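Local coordinates for cytidylyltransferase (Leptospira borgpetersenii serovar Hardjo-bovis, PDB 6OEW), which probably transfers a cytidylyl group from CTP to a substrate, as a metal-binding nucleotidyltransferase of the GT-A type, at residues L165-E168 and R169-V173. Residues are numbered along the deposited sequence; the frame is centred on the assembly and turned at random.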
ATOM      1  N   LEU A 165       6.118   6.801  20.874  1.00 54.19           N
ATOM      2  CA  LEU A 165       7.388   7.013  20.204  1.00 51.54           C
ATOM      3  C   LEU A 165       7.164   7.536  18.788  1.00 48.39           C
ATOM      4  O   LEU A 165       6.217   7.127  18.109  1.00 43.60           O
ATOM      5  CB  LEU A 165       8.200   5.720  20.166  1.00 53.21           C
ATOM      6  CG  LEU A 165       8.822   5.312  21.512  1.00 55.63           C
ATOM      7  CD1 LEU A 165       9.453   3.937  21.407  1.00 62.57           C
ATOM      8  CD2 LEU A 165       9.860   6.334  21.987  1.00 52.40           C
ATOM      9  N   PRO A 166       8.009   8.458  18.331  1.00 48.92           N
ATOM     10  CA  PRO A 166       7.838   8.982  16.968  1.00 42.56           C
ATOM     11  C   PRO A 166       7.927   7.904  15.899  1.00 44.72           C
ATOM     12  O   PRO A 166       7.165   7.941  14.925  1.00 45.07           O
ATOM     13  CB  PRO A 166       8.972  10.019  16.868  1.00 45.13           C
ATOM     14  CG  PRO A 166       9.187  10.458  18.292  1.00 52.99           C
ATOM     15  CD  PRO A 166       9.007   9.222  19.105  1.00 53.99           C
ATOM     16  N   TYR A 167       8.833   6.938  16.050  1.00 42.05           N
ATOM     17  CA  TYR A 167       8.878   5.826  15.105  1.00 41.88           C
ATOM     18  C   TYR A 167       7.531   5.095  15.037  1.00 43.04           C
ATOM     19  O   TYR A 167       7.081   4.710  13.951  1.00 42.63           O
ATOM     20  CB  TYR A 167       9.996   4.867  15.506  1.00 49.49           C
ATOM     21  CG  TYR A 167      10.235   3.722  14.553  1.00 46.65           C
ATOM     22  CD1 TYR A 167      10.973   3.900  13.387  1.00 49.51           C
ATOM     23  CD2 TYR A 167       9.742   2.449  14.828  1.00 47.64           C
ATOM     24  CE1 TYR A 167      11.194   2.842  12.506  1.00 49.65           C
ATOM     25  CE2 TYR A 167       9.978   1.392  13.964  1.00 47.65           C
ATOM     26  CZ  TYR A 167      10.711   1.598  12.807  1.00 52.29           C
ATOM     27  OH  TYR A 167      10.939   0.546  11.946  1.00 63.23           O
ATOM     28  N   GLU A 168       6.871   4.912  16.185  1.00 41.49           N
ATOM     29  CA  GLU A 168       5.577   4.228  16.206  1.00 42.61           C
ATOM     30  C   GLU A 168       4.490   5.068  15.541  1.00 40.56           C
ATOM     31  O   GLU A 168       3.665   4.544  14.778  1.00 43.23           O
ATOM     32  CB  GLU A 168       5.183   3.902  17.647  1.00 42.24           C
ATOM     33  CG  GLU A 168       6.006   2.824  18.285  1.00 41.01           C
ATOM     34  CD  GLU A 168       5.773   2.707  19.783  1.00 46.05           C
ATOM     35  OE1 GLU A 168       5.396   3.711  20.433  1.00 47.74           O
ATOM     36  OE2 GLU A 168       5.980   1.606  20.325  1.00 42.30           O
ATOM     37  N   ARG A 169       4.448   6.370  15.847  1.00 43.23           N
ATOM     38  CA  ARG A 169       3.446   7.253  15.255  1.00 41.12           C
ATOM     39  C   ARG A 169       3.614   7.361  13.743  1.00 41.57           C
ATOM     40  O   ARG A 169       2.625   7.515  13.011  1.00 36.70           O
ATOM     41  CB  ARG A 169       3.529   8.652  15.886  1.00 40.93           C
ATOM     42  CG  ARG A 169       3.522   8.699  17.417  1.00 50.25           C
ATOM     43  CD  ARG A 169       2.216   8.180  18.036  1.00 48.23           C
ATOM     44  NE  ARG A 169       1.012   8.816  17.501  1.00 47.08           N
ATOM     45  CZ  ARG A 169      -0.209   8.700  18.036  1.00 52.40           C
ATOM     46  NH1 ARG A 169      -0.404   7.988  19.151  1.00 44.32           N
ATOM     47  NH2 ARG A 169      -1.241   9.310  17.461  1.00 38.44           N
ATOM     48  N   GLU A 170       4.853   7.290  13.256  1.00 35.36           N
ATOM     49  CA  GLU A 170       5.085   7.430  11.823  1.00 35.40           C
ATOM     50  C   GLU A 170       4.766   6.153  11.053  1.00 37.73           C
ATOM     51  O   GLU A 170       4.227   6.223   9.938  1.00 38.50           O
ATOM     52  CB  GLU A 170       6.539   7.886  11.563  1.00 42.73           C
ATOM     53  CG  GLU A 170       6.951   7.717  10.087  1.00 43.44           C
ATOM     54  CD  GLU A 170       8.328   8.286   9.747  1.00 52.71           C
ATOM     55  OE1 GLU A 170       9.105   8.609  10.672  1.00 55.47           O
ATOM     56  OE2 GLU A 170       8.622   8.406   8.537  1.00 53.38           O
ATOM     57  N   HIS A 171       5.037   4.977  11.631  1.00 34.69           N
ATOM     58  CA  HIS A 171       4.903   3.733  10.883  1.00 40.35           C
ATOM     59  C   HIS A 171       3.676   2.920  11.245  1.00 38.50           C
ATOM     60  O   HIS A 171       3.358   1.969  10.521  1.00 34.58           O
ATOM     61  CB  HIS A 171       6.159   2.887  11.060  1.00 36.81           C
ATOM     62  CG  HIS A 171       7.357   3.535  10.451  1.00 40.14           C
ATOM     63  ND1 HIS A 171       7.513   3.642   9.087  1.00 40.53           N
ATOM     64  CD2 HIS A 171       8.400   4.198  11.010  1.00 44.67           C
ATOM     65  CE1 HIS A 171       8.633   4.297   8.831  1.00 42.30           C
ATOM     66  NE2 HIS A 171       9.187   4.646   9.980  1.00 41.84           N
ATOM     67  N   ILE A 172       3.008   3.261  12.349  1.00 35.42           N
ATOM     68  CA  ILE A 172       1.730   2.698  12.785  1.00 32.35           C
ATOM     69  C   ILE A 172       1.893   1.296  13.359  1.00 37.29           C
ATOM     70  O   ILE A 172       1.614   1.069  14.539  1.00 39.11           O
ATOM     71  CB  ILE A 172       0.674   2.671  11.664  1.00 37.73           C
ATOM     72  CG1 ILE A 172       0.404   4.079  11.131  1.00 42.32           C
ATOM     73  CG2 ILE A 172      -0.621   2.064  12.225  1.00 33.42           C
ATOM     74  CD1 ILE A 172      -0.716   4.128  10.088  1.00 42.09           C
ATOM     75  N   VAL A 173       2.347   0.354  12.541  1.00 36.55           N
ATOM     76  CA  VAL A 173       2.342  -1.063  12.898  1.00 38.13           C
ATOM     77  C   VAL A 173       3.474  -1.561  13.796  1.00 39.75           C
ATOM     78  O   VAL A 173       3.313  -2.660  14.340  1.00 43.12           O
ATOM     79  CB  VAL A 173       2.331  -1.929  11.631  1.00 35.09           C
ATOM     80  CG1 VAL A 173       1.142  -1.593  10.779  1.00 32.91           C
ATOM     81  CG2 VAL A 173       3.666  -1.770  10.889  1.00 34.99           C
TER
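Arg169 and Leu165 meet one turn apart at the start of the short helix 166-171. Arg169 N donates to Leu165 O (3.0 Å), the first of four successive i to i+4 backbone bonds that end with Ile172 N on Glu168 O. CG of Arg169, turned beside its own backbone N (chi1 -51°), comes 3.2 Å from that same Leu165 O; the chain then bends at chi2 and chi3 to carry the guanidinium off the turn.

Leu165 is the N-cap, and Glu168, three residues on, reaches back to it: OE1 accepts the bond from Leu165 N at 3.2 Å, on its anti side and 29° out of the carboxylate plane. A glutamate suits this place because its carboxylate takes up an amide that precedes the helix. Pro166, lacking an N-H, costs the first turn no helical bond.

On another side of the helix, Tyr167 and His171 are flat side chains one turn apart that can lean on each other, the tyrosine with CG anti to its backbone N. His171 CD2 lies over one face of the tyrosine ring, toward its rim, 3.4 Å from Tyr167 CE1; the rings are oblique, their planes at 51°. Tyr167 O lies near the imidazole plane at its edge, 3.3 Å from His171 CD2.

Ile172 leaves the helix with positive phi, turning the chain toward helix 174-178, where Pro174 touches Tyr167 and Tyr175 touches Glu168. Arg169 forms salt bridges with Asp160 of helix 153-162 and Asp85, while Ile172 packs on helix 86-96 and on Arg104 of strand 101-106, joining this surface helix to the central mixed sheet.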